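Putative esterase (Sulfolobus solfataricus P2, PDB 2RAU) probably hydrolyses lipid esters and binds calcium. Local coordinates at residues Ser251-Met265 and Gly326-Lys340. Numbering follows the deposited sequence.
Sequences SANPYDYPYSKKEDM and GYGHLDVYTGENSEK
Ser-251 and Ala-252 run close beside Gly-328 and His-329, with the CA atoms of Ala-252 and Gly-328 4.1 Å apart, and Leu-330 N donates to Ser-251 O (2.8 Å). Asp-331 ties the two loops together: its OD1 receives Ser-260 OG at 2.6 Å on the syn lone pair, while OD2 takes Gly-328 N on its anti lone pair and, weakly, Asn-253 N. The stronger bond of Asn-253 N goes to Ser-260 OG, so this hydroxyl both accepts and donates in one buried network. Asn-253 extends CG away from its own N (chi1 -165°), which brings ND2 to Gly-326 O at 2.9 Å, on a lone pair in the carbonyl plane. Pro-258, which follows a cis peptide bond, lays CG over one face of the Tyr-327 ring, 3.8 Å from its centroid, in a CH-pi contact. Lys-340 NZ donates to Tyr-257 OH (2.8 Å), which is also hydrogen-bonded to Asp-341 OD2. Bent selenomethionine Met-265 rests SE against Leu-330 CB (3.6 Å) and packs CE against Thr-334 CG2. His-329 bonds Ser-152 OG through NE2 and Asp-177 OD2 through ND1, consistent with the histidine loop of an alpha/beta-hydrolase Ser-His-Asp triad.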
# COMPACT_ATOMS: atom_id res chain seq x y z
N SER A 251 -6.22 1.05 13.80
CA SER A 251 -4.96 1.01 13.05
C SER A 251 -3.77 0.34 13.74
O SER A 251 -2.81 -0.06 13.10
CB SER A 251 -4.57 2.45 12.72
OG SER A 251 -5.61 3.09 12.01
N ALA A 252 -3.81 0.29 15.08
CA ALA A 252 -2.74 -0.27 15.89
C ALA A 252 -3.30 -0.82 17.22
O ALA A 252 -4.42 -0.49 17.62
CB ALA A 252 -1.70 0.83 16.20
N ASN A 253 -2.53 -1.70 17.86
CA ASN A 253 -2.78 -2.20 19.22
C ASN A 253 -1.52 -1.94 20.06
O ASN A 253 -0.72 -2.85 20.23
CB ASN A 253 -3.11 -3.70 19.26
CG ASN A 253 -3.69 -4.14 20.55
OD1 ASN A 253 -3.67 -3.38 21.53
ND2 ASN A 253 -4.24 -5.38 20.60
N PRO A 254 -1.38 -0.71 20.62
CA PRO A 254 -0.24 -0.41 21.44
C PRO A 254 -0.21 -1.08 22.79
O PRO A 254 0.82 -0.98 23.46
CB PRO A 254 -0.35 1.10 21.64
CG PRO A 254 -1.36 1.60 20.59
CD PRO A 254 -2.27 0.46 20.49
N TYR A 255 -1.32 -1.70 23.23
CA TYR A 255 -1.49 -2.08 24.64
C TYR A 255 -1.40 -3.56 24.94
O TYR A 255 -1.31 -3.95 26.12
CB TYR A 255 -2.83 -1.51 25.18
CG TYR A 255 -2.97 -0.04 24.82
CD1 TYR A 255 -2.02 0.88 25.26
CD2 TYR A 255 -4.00 0.43 24.01
CE1 TYR A 255 -2.08 2.16 24.92
CE2 TYR A 255 -4.08 1.77 23.68
CZ TYR A 255 -3.10 2.62 24.13
OH TYR A 255 -3.11 3.97 23.82
N ASP A 256 -1.44 -4.36 23.88
CA ASP A 256 -1.36 -5.79 24.00
C ASP A 256 -0.88 -6.30 22.65
O ASP A 256 -0.76 -5.54 21.71
CB ASP A 256 -2.71 -6.36 24.37
CG ASP A 256 -2.62 -7.74 25.00
OD1 ASP A 256 -1.53 -8.37 25.01
OD2 ASP A 256 -3.66 -8.19 25.49
N TYR A 257 -0.61 -7.61 22.58
CA TYR A 257 -0.12 -8.24 21.37
C TYR A 257 -0.95 -7.81 20.15
O TYR A 257 -2.17 -7.91 20.15
CB TYR A 257 -0.16 -9.74 21.56
CG TYR A 257 0.52 -10.51 20.46
CD1 TYR A 257 -0.17 -10.87 19.31
CD2 TYR A 257 1.86 -10.85 20.55
CE1 TYR A 257 0.47 -11.53 18.27
CE2 TYR A 257 2.49 -11.53 19.54
CZ TYR A 257 1.80 -11.85 18.38
OH TYR A 257 2.44 -12.57 17.37
N PRO A 258 -0.29 -7.43 19.05
CA PRO A 258 1.15 -7.48 18.78
C PRO A 258 2.04 -6.36 19.27
O PRO A 258 3.18 -6.33 18.85
CB PRO A 258 1.19 -7.63 17.25
CG PRO A 258 0.08 -6.86 16.81
CD PRO A 258 -1.02 -7.04 17.83
N TYR A 259 1.53 -5.49 20.15
CA TYR A 259 2.32 -4.46 20.85
C TYR A 259 2.92 -3.45 19.90
O TYR A 259 4.14 -3.31 19.79
CB TYR A 259 3.44 -5.08 21.71
CG TYR A 259 3.06 -6.22 22.66
CD1 TYR A 259 2.36 -5.98 23.86
CD2 TYR A 259 3.45 -7.54 22.41
CE1 TYR A 259 2.03 -7.01 24.73
CE2 TYR A 259 3.11 -8.57 23.30
CZ TYR A 259 2.40 -8.29 24.45
OH TYR A 259 2.08 -9.29 25.31
N SER A 260 2.05 -2.75 19.20
CA SER A 260 2.45 -1.75 18.20
C SER A 260 3.42 -0.76 18.82
O SER A 260 3.16 -0.27 19.95
CB SER A 260 1.21 -1.03 17.65
OG SER A 260 0.20 -1.96 17.35
N LYS A 261 4.47 -0.45 18.09
CA LYS A 261 5.53 0.50 18.54
C LYS A 261 5.56 1.75 17.76
O LYS A 261 5.39 1.73 16.55
CB LYS A 261 6.85 -0.19 18.39
CG LYS A 261 7.02 -1.46 19.23
CD LYS A 261 7.11 -1.14 20.69
CE LYS A 261 7.50 -2.34 21.50
NZ LYS A 261 6.43 -3.33 21.54
N LYS A 262 5.78 2.86 18.44
CA LYS A 262 5.95 4.16 17.74
C LYS A 262 7.07 4.14 16.72
O LYS A 262 6.99 4.83 15.69
CB LYS A 262 6.16 5.32 18.73
CG LYS A 262 7.46 5.33 19.49
CD LYS A 262 7.47 6.46 20.51
CE LYS A 262 8.83 6.64 21.17
NZ LYS A 262 9.10 5.49 22.03
N GLU A 263 8.12 3.38 17.00
CA GLU A 263 9.28 3.27 16.11
C GLU A 263 8.92 2.68 14.75
O GLU A 263 9.61 2.94 13.75
CB GLU A 263 10.38 2.43 16.76
CG GLU A 263 11.06 3.06 17.98
CD GLU A 263 10.26 3.01 19.24
OE1 GLU A 263 9.34 2.19 19.42
OE2 GLU A 263 10.60 3.80 20.08
N ASP A 264 7.86 1.88 14.74
CA ASP A 264 7.30 1.28 13.51
C ASP A 264 6.21 2.18 12.90
O ASP A 264 6.20 2.43 11.69
CB ASP A 264 6.75 -0.12 13.78
CG ASP A 264 7.82 -1.09 14.26
OD1 ASP A 264 8.99 -0.95 13.81
OD2 ASP A 264 7.53 -1.99 15.08
N MSE A 265 5.33 2.70 13.74
CA MSE A 265 4.11 3.39 13.27
C MSE A 265 4.39 4.79 12.77
O MSE A 265 3.83 5.22 11.76
CB MSE A 265 3.03 3.47 14.32
CG MSE A 265 2.48 2.14 14.83
SE MSE A 265 1.48 1.32 13.35
CE MSE A 265 1.87 -0.53 13.87
N GLY A 326 -5.64 -9.71 17.66
CA GLY A 326 -5.07 -8.53 18.31
C GLY A 326 -4.62 -7.40 17.40
O GLY A 326 -4.32 -6.31 17.86
N TYR A 327 -4.58 -7.67 16.10
CA TYR A 327 -3.98 -6.74 15.17
C TYR A 327 -4.87 -5.59 14.81
O TYR A 327 -6.06 -5.78 14.50
CB TYR A 327 -3.65 -7.47 13.84
CG TYR A 327 -2.31 -8.14 13.82
CD1 TYR A 327 -1.96 -9.08 14.79
CD2 TYR A 327 -1.40 -7.89 12.80
CE1 TYR A 327 -0.72 -9.73 14.77
CE2 TYR A 327 -0.14 -8.54 12.77
CZ TYR A 327 0.19 -9.44 13.77
OH TYR A 327 1.42 -10.03 13.79
N GLY A 328 -4.29 -4.40 14.84
CA GLY A 328 -4.85 -3.30 14.11
C GLY A 328 -4.39 -3.38 12.66
O GLY A 328 -3.54 -4.20 12.29
N HIS A 329 -4.93 -2.50 11.83
CA HIS A 329 -4.67 -2.47 10.40
C HIS A 329 -3.19 -2.40 10.06
O HIS A 329 -2.66 -3.23 9.28
CB HIS A 329 -5.43 -1.28 9.79
CG HIS A 329 -5.47 -1.26 8.30
ND1 HIS A 329 -5.79 -2.37 7.54
CD2 HIS A 329 -5.31 -0.23 7.42
CE1 HIS A 329 -5.80 -2.03 6.26
NE2 HIS A 329 -5.51 -0.74 6.16
N LEU A 330 -2.51 -1.42 10.64
CA LEU A 330 -1.12 -1.22 10.31
C LEU A 330 -0.18 -2.26 10.85
O LEU A 330 0.93 -2.36 10.34
CB LEU A 330 -0.66 0.17 10.70
CG LEU A 330 -1.39 1.38 10.05
CD1 LEU A 330 -0.84 2.69 10.62
CD2 LEU A 330 -1.26 1.35 8.55
N ASP A 331 -0.61 -3.01 11.86
CA ASP A 331 0.21 -4.14 12.40
C ASP A 331 0.43 -5.26 11.37
O ASP A 331 1.36 -6.05 11.48
CB ASP A 331 -0.44 -4.75 13.66
CG ASP A 331 -0.47 -3.79 14.83
OD1 ASP A 331 0.62 -3.27 15.20
OD2 ASP A 331 -1.59 -3.60 15.38
N VAL A 332 -0.45 -5.33 10.38
CA VAL A 332 -0.32 -6.30 9.27
C VAL A 332 0.97 -6.09 8.45
O VAL A 332 1.56 -7.05 7.93
CB VAL A 332 -1.60 -6.27 8.38
CG1 VAL A 332 -1.50 -7.33 7.25
CG2 VAL A 332 -2.86 -6.54 9.26
N TYR A 333 1.45 -4.86 8.44
CA TYR A 333 2.54 -4.38 7.59
C TYR A 333 3.88 -4.10 8.27
O TYR A 333 4.86 -3.84 7.61
CB TYR A 333 2.09 -3.09 6.87
CG TYR A 333 0.69 -3.20 6.33
CD1 TYR A 333 0.35 -4.19 5.43
CD2 TYR A 333 -0.28 -2.28 6.68
CE1 TYR A 333 -0.96 -4.33 4.97
CE2 TYR A 333 -1.57 -2.40 6.23
CZ TYR A 333 -1.90 -3.43 5.37
OH TYR A 333 -3.19 -3.54 4.92
N THR A 334 3.92 -4.14 9.60
CA THR A 334 5.12 -3.78 10.33
C THR A 334 5.11 -4.39 11.74
O THR A 334 4.10 -5.04 12.14
CB THR A 334 5.29 -2.23 10.45
OG1 THR A 334 6.61 -1.95 10.94
CG2 THR A 334 4.19 -1.61 11.40
N GLY A 335 6.24 -4.29 12.44
CA GLY A 335 6.39 -4.78 13.79
C GLY A 335 7.02 -6.14 13.84
O GLY A 335 6.83 -6.93 12.93
N GLU A 336 7.76 -6.42 14.90
CA GLU A 336 8.51 -7.68 14.96
C GLU A 336 7.66 -8.95 14.91
O GLU A 336 8.12 -9.98 14.42
CB GLU A 336 9.44 -7.68 16.17
CG GLU A 336 8.73 -7.62 17.48
CD GLU A 336 9.68 -7.80 18.68
OE1 GLU A 336 10.90 -7.95 18.47
OE2 GLU A 336 9.17 -7.80 19.82
N ASN A 337 6.41 -8.87 15.36
CA ASN A 337 5.51 -10.06 15.33
C ASN A 337 4.88 -10.35 13.96
O ASN A 337 4.37 -11.45 13.71
CB ASN A 337 4.45 -9.91 16.42
CG ASN A 337 5.05 -9.73 17.79
OD1 ASN A 337 4.85 -8.70 18.49
ND2 ASN A 337 5.79 -10.71 18.19
N SER A 338 4.94 -9.38 13.06
CA SER A 338 4.42 -9.54 11.71
C SER A 338 5.24 -10.57 10.90
O SER A 338 4.74 -11.17 9.97
CB SER A 338 4.37 -8.19 10.98
OG SER A 338 5.65 -7.72 10.58
N GLU A 339 6.52 -10.75 11.25
CA GLU A 339 7.34 -11.75 10.64
C GLU A 339 6.71 -13.11 10.80
O GLU A 339 6.50 -13.80 9.81
CB GLU A 339 8.76 -11.76 11.20
CG GLU A 339 9.69 -12.71 10.43
CD GLU A 339 11.09 -12.86 11.01
OE1 GLU A 339 11.43 -12.25 12.05
OE2 GLU A 339 11.87 -13.63 10.41
N LYS A 340 6.40 -13.49 12.04
CA LYS A 340 5.78 -14.77 12.33
C LYS A 340 4.37 -14.90 11.79
O LYS A 340 4.01 -15.93 11.23
CB LYS A 340 5.74 -15.02 13.86
CG LYS A 340 4.86 -16.20 14.30
CD LYS A 340 4.94 -16.45 15.84
CE LYS A 340 4.29 -15.31 16.73
NZ LYS A 340 2.79 -15.35 17.00
O HOH W 1 4.62 -6.74 15.81
O HOH W 2 7.07 -5.17 19.43
O HOH W 3 8.52 -3.94 16.55